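Local coordinates for protein obscurin (PDB 2YZ8) that probably serves as a giant scaffold and signalling protein of striated muscle, built largely from a chain of immunoglobulin-like domains such as this one, at residues 8-13 with 83-88; 24-29 with 65-70; 30-35 with 56-61. One frame throughout, in Å; residues are numbered along the deposited sequence.

Contact 1: 8-13 with 83-88; sequences PVRFQE and GDQTTS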
# COMPACT_ATOMS: atom_id res chain seq x y z
N PRO A 8 -14.63 8.93 14.85
CA PRO A 8 -14.53 8.50 13.45
C PRO A 8 -13.09 8.14 13.07
O PRO A 8 -12.16 8.86 13.43
CB PRO A 8 -15.01 9.73 12.67
CG PRO A 8 -14.85 10.88 13.61
CD PRO A 8 -15.10 10.32 14.97
N VAL A 9 -12.93 7.04 12.34
CA VAL A 9 -11.62 6.47 12.06
C VAL A 9 -10.85 7.25 10.99
O VAL A 9 -11.36 7.49 9.89
CB VAL A 9 -11.72 4.97 11.67
CG1 VAL A 9 -10.35 4.39 11.31
CG2 VAL A 9 -12.37 4.16 12.80
N ARG A 10 -9.62 7.64 11.32
CA ARG A 10 -8.76 8.42 10.44
C ARG A 10 -7.42 7.71 10.26
O ARG A 10 -7.00 6.95 11.13
CB ARG A 10 -8.51 9.81 11.03
CG ARG A 10 -9.47 10.93 10.58
CD ARG A 10 -10.93 10.65 10.90
NE ARG A 10 -11.74 11.87 10.96
CZ ARG A 10 -13.02 11.94 10.62
NH1 ARG A 10 -13.66 10.86 10.18
NH2 ARG A 10 -13.67 13.09 10.72
N PHE A 11 -6.75 7.97 9.14
CA PHE A 11 -5.36 7.54 8.98
C PHE A 11 -4.47 8.39 9.88
O PHE A 11 -4.19 9.55 9.58
CB PHE A 11 -4.92 7.58 7.51
CG PHE A 11 -5.52 6.48 6.68
CD1 PHE A 11 -6.62 6.73 5.87
CD2 PHE A 11 -5.01 5.19 6.75
CE1 PHE A 11 -7.19 5.70 5.11
CE2 PHE A 11 -5.58 4.16 6.00
CZ PHE A 11 -6.67 4.42 5.18
N GLN A 12 -4.06 7.81 11.00
CA GLN A 12 -3.23 8.49 11.99
C GLN A 12 -1.81 8.69 11.45
O GLN A 12 -1.20 9.73 11.68
CB GLN A 12 -3.20 7.69 13.29
CG GLN A 12 -2.36 8.32 14.39
CD GLN A 12 -2.67 7.74 15.73
OE1 GLN A 12 -3.82 7.45 16.05
NE2 GLN A 12 -1.64 7.58 16.55
N GLU A 13 -1.31 7.68 10.74
CA GLU A 13 -0.03 7.79 10.03
C GLU A 13 -0.25 7.53 8.55
O GLU A 13 -0.74 6.47 8.15
CB GLU A 13 1.00 6.81 10.60
CG GLU A 13 1.50 7.17 12.00
N GLY A 83 -13.76 4.11 4.66
CA GLY A 83 -14.94 4.96 4.65
C GLY A 83 -14.69 6.13 3.72
O GLY A 83 -14.44 5.93 2.53
N ASP A 84 -14.71 7.34 4.28
CA ASP A 84 -14.47 8.58 3.53
C ASP A 84 -13.01 9.03 3.55
O ASP A 84 -12.63 9.98 2.87
CB ASP A 84 -15.38 9.70 4.05
CG ASP A 84 -15.32 9.86 5.58
OD1 ASP A 84 -14.72 9.00 6.28
OD2 ASP A 84 -15.90 10.85 6.08
N GLN A 85 -12.19 8.34 4.34
CA GLN A 85 -10.80 8.73 4.57
C GLN A 85 -9.85 8.02 3.62
O GLN A 85 -10.04 6.84 3.30
CB GLN A 85 -10.40 8.44 6.02
CG GLN A 85 -11.23 9.18 7.07
CD GLN A 85 -11.04 10.70 7.03
OE1 GLN A 85 -12.01 11.45 7.04
NE2 GLN A 85 -9.79 11.14 6.99
N THR A 86 -8.84 8.74 3.15
CA THR A 86 -7.85 8.16 2.24
C THR A 86 -6.45 8.66 2.56
O THR A 86 -6.28 9.74 3.12
CB THR A 86 -8.15 8.48 0.74
OG1 THR A 86 -7.78 9.83 0.44
CG2 THR A 86 -9.62 8.26 0.38
N THR A 87 -5.45 7.85 2.20
CA THR A 87 -4.05 8.26 2.23
C THR A 87 -3.38 7.71 0.97
O THR A 87 -3.85 6.71 0.41
CB THR A 87 -3.32 7.81 3.52
OG1 THR A 87 -1.95 8.24 3.49
CG2 THR A 87 -3.39 6.29 3.71
N SER A 88 -2.30 8.34 0.53
CA SER A 88 -1.71 8.00 -0.76
C SER A 88 -0.22 8.35 -0.81
O SER A 88 0.21 9.32 -0.21
CB SER A 88 -2.44 8.75 -1.87
OG SER A 88 -1.91 8.43 -3.14
O HOH W 1 -7.52 10.33 7.41

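Contact 2: 24-29 with 65-70; sequences GAATLR and LVVRNL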
# COMPACT_ATOMS: atom_id res chain seq x y z
N GLY A 24 12.46 -7.23 -5.86
CA GLY A 24 12.22 -7.46 -4.44
C GLY A 24 10.75 -7.57 -4.07
O GLY A 24 9.94 -8.10 -4.83
N ALA A 25 10.42 -7.07 -2.88
CA ALA A 25 9.04 -6.90 -2.46
C ALA A 25 8.92 -5.52 -1.84
O ALA A 25 9.79 -5.10 -1.07
CB ALA A 25 8.65 -7.98 -1.46
N ALA A 26 7.86 -4.81 -2.20
CA ALA A 26 7.59 -3.50 -1.63
C ALA A 26 6.57 -3.64 -0.51
O ALA A 26 5.51 -4.23 -0.72
CB ALA A 26 7.09 -2.55 -2.70
N THR A 27 6.88 -3.11 0.66
CA THR A 27 5.92 -3.09 1.77
C THR A 27 5.45 -1.67 2.06
O THR A 27 6.19 -0.85 2.60
CB THR A 27 6.48 -3.73 3.05
OG1 THR A 27 6.88 -5.08 2.78
CG2 THR A 27 5.42 -3.74 4.14
N LEU A 28 4.20 -1.39 1.69
CA LEU A 28 3.58 -0.09 1.94
C LEU A 28 2.80 -0.15 3.25
O LEU A 28 1.93 -1.00 3.43
CB LEU A 28 2.65 0.29 0.78
CG LEU A 28 3.33 0.73 -0.52
CD1 LEU A 28 4.28 -0.32 -1.08
CD2 LEU A 28 2.26 1.05 -1.54
N ARG A 29 3.13 0.76 4.17
CA ARG A 29 2.56 0.73 5.52
C ARG A 29 1.88 2.05 5.89
O ARG A 29 2.41 3.13 5.63
CB ARG A 29 3.65 0.44 6.55
CG ARG A 29 4.26 -0.95 6.47
CD ARG A 29 5.31 -1.11 7.56
NE ARG A 29 5.82 -2.47 7.66
CZ ARG A 29 6.92 -2.91 7.07
NH1 ARG A 29 7.30 -4.17 7.23
NH2 ARG A 29 7.66 -2.10 6.32
N LEU A 65 0.52 -3.31 2.76
CA LEU A 65 0.37 -3.88 1.41
C LEU A 65 1.72 -4.36 0.92
O LEU A 65 2.69 -3.60 0.84
CB LEU A 65 -0.21 -2.86 0.41
CG LEU A 65 -0.21 -3.26 -1.07
CD1 LEU A 65 -1.32 -4.27 -1.38
CD2 LEU A 65 -0.32 -2.04 -1.99
N VAL A 66 1.78 -5.64 0.58
CA VAL A 66 2.99 -6.23 0.04
C VAL A 66 2.81 -6.39 -1.47
O VAL A 66 1.85 -7.01 -1.93
CB VAL A 66 3.34 -7.58 0.72
CG1 VAL A 66 4.68 -8.10 0.23
CG2 VAL A 66 3.38 -7.40 2.23
N VAL A 67 3.71 -5.78 -2.22
CA VAL A 67 3.74 -5.91 -3.67
C VAL A 67 4.91 -6.82 -4.00
O VAL A 67 6.06 -6.41 -3.89
CB VAL A 67 3.94 -4.53 -4.36
CG1 VAL A 67 3.73 -4.65 -5.87
CG2 VAL A 67 3.00 -3.49 -3.78
N ARG A 68 4.61 -8.06 -4.38
CA ARG A 68 5.64 -9.06 -4.61
C ARG A 68 6.15 -9.01 -6.06
O ARG A 68 5.51 -8.43 -6.93
CB ARG A 68 5.12 -10.45 -4.25
CG ARG A 68 4.99 -10.66 -2.75
CD ARG A 68 4.25 -11.94 -2.40
NE ARG A 68 2.81 -11.78 -2.54
CZ ARG A 68 1.90 -12.48 -1.87
NH1 ARG A 68 2.28 -13.38 -0.97
NH2 ARG A 68 0.62 -12.26 -2.07
N ASN A 69 7.32 -9.61 -6.29
CA ASN A 69 7.97 -9.64 -7.61
C ASN A 69 7.96 -8.27 -8.31
O ASN A 69 7.43 -8.13 -9.42
CB ASN A 69 7.36 -10.72 -8.50
CG ASN A 69 7.54 -12.13 -7.95
OD1 ASN A 69 7.19 -12.42 -6.80
ND2 ASN A 69 8.09 -13.02 -8.77
N LEU A 70 8.55 -7.27 -7.65
CA LEU A 70 8.55 -5.91 -8.17
C LEU A 70 9.15 -5.78 -9.57
O LEU A 70 10.28 -6.21 -9.82
CB LEU A 70 9.26 -4.94 -7.22
CG LEU A 70 8.43 -4.19 -6.18
CD1 LEU A 70 9.33 -3.20 -5.48
CD2 LEU A 70 7.24 -3.46 -6.81
O HOH W 2 8.72 -10.74 -3.87

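Contact 3: 30-35 with 56-61; sequences CVLSSV and LRQEGA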
# COMPACT_ATOMS: atom_id res chain seq x y z
N CYS A 30 0.71 1.94 6.52
CA CYS A 30 0.06 3.09 7.14
C CYS A 30 -0.66 2.67 8.42
O CYS A 30 -0.72 1.47 8.74
CB CYS A 30 -0.88 3.81 6.17
SG CYS A 30 -2.24 2.81 5.52
N VAL A 31 -1.18 3.64 9.16
CA VAL A 31 -1.77 3.36 10.47
C VAL A 31 -3.10 4.09 10.66
O VAL A 31 -3.22 5.28 10.35
CB VAL A 31 -0.81 3.76 11.62
CG1 VAL A 31 -1.40 3.41 12.98
CG2 VAL A 31 0.55 3.08 11.46
N LEU A 32 -4.10 3.37 11.18
CA LEU A 32 -5.41 3.94 11.51
C LEU A 32 -5.45 4.44 12.95
O LEU A 32 -4.62 4.05 13.77
CB LEU A 32 -6.50 2.88 11.33
CG LEU A 32 -6.78 2.29 9.94
CD1 LEU A 32 -7.51 0.94 10.08
CD2 LEU A 32 -7.56 3.26 9.07
N SER A 33 -6.43 5.30 13.26
CA SER A 33 -6.60 5.85 14.62
C SER A 33 -7.26 4.86 15.58
O SER A 33 -7.27 5.08 16.80
CB SER A 33 -7.40 7.16 14.57
OG SER A 33 -8.64 6.98 13.91
N SER A 34 -7.84 3.80 15.04
CA SER A 34 -8.30 2.67 15.84
C SER A 34 -8.35 1.40 14.98
O SER A 34 -8.21 1.47 13.76
CB SER A 34 -9.65 2.96 16.51
OG SER A 34 -10.65 3.28 15.57
N VAL A 35 -8.54 0.26 15.62
CA VAL A 35 -8.61 -1.01 14.91
C VAL A 35 -9.95 -1.08 14.17
O VAL A 35 -11.00 -1.25 14.79
CB VAL A 35 -8.44 -2.22 15.87
CG1 VAL A 35 -8.47 -3.53 15.09
CG2 VAL A 35 -7.14 -2.10 16.65
N LEU A 56 -2.57 -8.26 1.22
CA LEU A 56 -3.17 -7.22 2.05
C LEU A 56 -3.21 -7.71 3.49
O LEU A 56 -3.89 -8.69 3.78
CB LEU A 56 -4.58 -6.87 1.58
CG LEU A 56 -4.78 -6.04 0.31
CD1 LEU A 56 -4.37 -6.81 -0.94
CD2 LEU A 56 -6.23 -5.61 0.22
N ARG A 57 -2.47 -7.04 4.36
CA ARG A 57 -2.28 -7.52 5.73
C ARG A 57 -2.72 -6.48 6.76
O ARG A 57 -2.64 -5.29 6.51
CB ARG A 57 -0.82 -7.92 5.96
CG ARG A 57 -0.32 -8.93 4.94
CD ARG A 57 1.15 -9.26 5.12
NE ARG A 57 1.61 -10.13 4.04
CZ ARG A 57 2.79 -10.72 3.99
NH1 ARG A 57 3.67 -10.55 4.97
NH2 ARG A 57 3.11 -11.49 2.95
N GLN A 58 -3.19 -6.95 7.91
CA GLN A 58 -3.56 -6.05 8.99
C GLN A 58 -3.05 -6.60 10.32
O GLN A 58 -3.12 -7.80 10.57
CB GLN A 58 -5.08 -5.80 9.02
CG GLN A 58 -5.52 -4.76 10.08
CD GLN A 58 -6.87 -4.13 9.79
OE1 GLN A 58 -7.47 -4.38 8.74
NE2 GLN A 58 -7.34 -3.28 10.70
N GLU A 59 -2.49 -5.71 11.14
CA GLU A 59 -2.05 -6.03 12.49
C GLU A 59 -2.54 -4.93 13.43
O GLU A 59 -1.82 -3.98 13.73
CB GLU A 59 -0.53 -6.18 12.54
CG GLU A 59 0.01 -6.74 13.85
N GLY A 60 -3.78 -5.08 13.90
CA GLY A 60 -4.44 -4.09 14.74
C GLY A 60 -4.78 -2.87 13.90
O GLY A 60 -5.55 -2.95 12.95
N ALA A 61 -4.19 -1.73 14.26
CA ALA A 61 -4.35 -0.50 13.50
C ALA A 61 -3.30 -0.34 12.39
O ALA A 61 -3.43 0.55 11.53
CB ALA A 61 -4.33 0.70 14.44

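Contact 1: 8-13 with 83-88
Phe11 lies against Thr87 where the first strand of this I-set immunoglobulin sandwich meets the strand 85-94 of the other sheet. The segments run almost alongside each other, 22° apart, yet no direct hydrogen bond joins them. The tight half is apolar: Thr87 CG2 sits over the centre of the Phe11 ring in a CH-pi contact, 3.6 Å from its centroid. With Thr87 OG1 anti to the backbone N (chi1 180°) and bonded to Leu15 N, the methyl is the branch that meets the ring. The ring edge at CE1 approaches Gln85 O at 3.6 Å, and Cys30 and Cys80 lie against the Phe11 side chain as well. A serine in place of Phe11 would probably leave the Thr87 methyl without its ring face and open a gap between the sheets.

The outer half is looser and more polar. Gln85, bent at chi2, lays its amide over the Arg10 guanidinium, the planes 22° apart, with OE1 3.6 Å from Arg10 NH1 above one face; Pro8 CG covers the opposite face. Asp84 OD1, 4.4 Å from Arg10 NH1 and too far for a salt bridge, probably adds a weak attraction of opposite charges. A water accepts from Phe11 N. The chemistry thus implies an apolar closure in which CH-pi packing holds Phe11 on Thr87, while Arg10 and Gln85 meet by stacking.

Contact 2: 24-29 with 65-70
Ala26 and Val67 exchange a pair of backbone hydrogen bonds, Ala26 N to Val67 O at 2.9 Å and Val67 N to Ala26 O at 2.8 Å, and so set the register of two neighbouring antiparallel strands in the four-stranded sheet of the immunoglobulin sandwich. Two residues along, Leu28 and Leu65 repeat the pattern, with Leu28 N to Leu65 O and Leu65 N to Leu28 O both at 2.8 Å. Thr27 and Val66 form the non-hydrogen-bonded pair between them, where Thr27 CA adds a CA-H...O contact to Leu65 O. The axes of 26-29 and 65-67 approach to 4.7 Å, with N-to-C directions 161° apart.

Past Val67 the regular ladder gives way to loop. Here Leu70 N still reaches Gly24 O, at a longer 3.3 Å, and the N-H arrives from above the carbonyl plane, 42° out of it. A water donates to the same Gly24 oxygen and accepts from Asn69 N, which lies near that oxygen at too poor an angle to bond it directly.

Outward from the backbone, side chains alternate between two faces. Ala25 and Val66 touch lightly through CB and CG1, on the same side as Thr27. The face with Ala26, Leu28, Leu65 and Val67 turns into the sandwich, where Tyr78 packs on the last three and Leu91 of the other sheet meets Ala26 and Leu70. Leu28 and Leu65 run next to each other in the same direction, although their first torsions differ: Leu65 CG is anti to the backbone N (chi1 171°), Leu28 CG anti to the carbonyl carbon. Their CD2 methyls meet at 4.1 Å. At the loop end the small Ala26 CB receives Leu70 CD1 at 3.6 Å.

Contact 3: 30-35 with 56-61
The hairpin joining strands 54-59 and 62-67 of the immunoglobulin sandwich turns beside the end of strand 26-32, and Ala61 in that turn meets Leu32 in this contact. The backbone angles of Gly60 and Ala61 fit a type II' beta turn, with Gly60 at a positive phi of 71°. Ala61 O accepts from Leu32 N at 2.9 Å, in a nearly straight bond whose donor is tilted somewhat from the carbonyl plane. The same oxygen takes a CA-H...O contact from Val31 CA, so two backbone groups of the strand converge on it.

The Ala61 methyl points toward the strand and comes 3.4 Å from Leu32 O, with Val31 CG1 a looser neighbour at 4.2 Å. Beyond the strand end, Val35 lies against the Gly60-Ala61 peptide: its CG1 is 3.7 Å from Gly60 O, while CG2 sits against Gly60 C and Ala61 N. Gln58 braces the turn. Its extended side chain, CG anti to the backbone N at chi1 -175°, carries the amide along to the turn, and NE2 also bonds Ala36 O in the loop. Gln58 NE2 donates to Gly60 O at 2.9 Å, nearly in line with that C=O and in the amide's own plane.

How the contacts relate
Contact 2 lies nearest the middle of the domain and is the most regular of the three, a regular antiparallel ladder of three pairs with one face turned into the core. Contact 3, like contact 2 partly buried, uses the same strand 26-32 further along, but there only one backbone bond reaches the hairpin turn, and a side-chain amide holds the turn's shape. Contact 1 lies at the surface and spans the two sheets, with an aromatic face and a stacked guanidinium in place of backbone pairing. It touches contact 3, where Arg10 O probably bonds Ser33 N and Glu13 O probably bonds Val31 N. Contacts 1 and 2, their centres about 21 Å apart, do not touch.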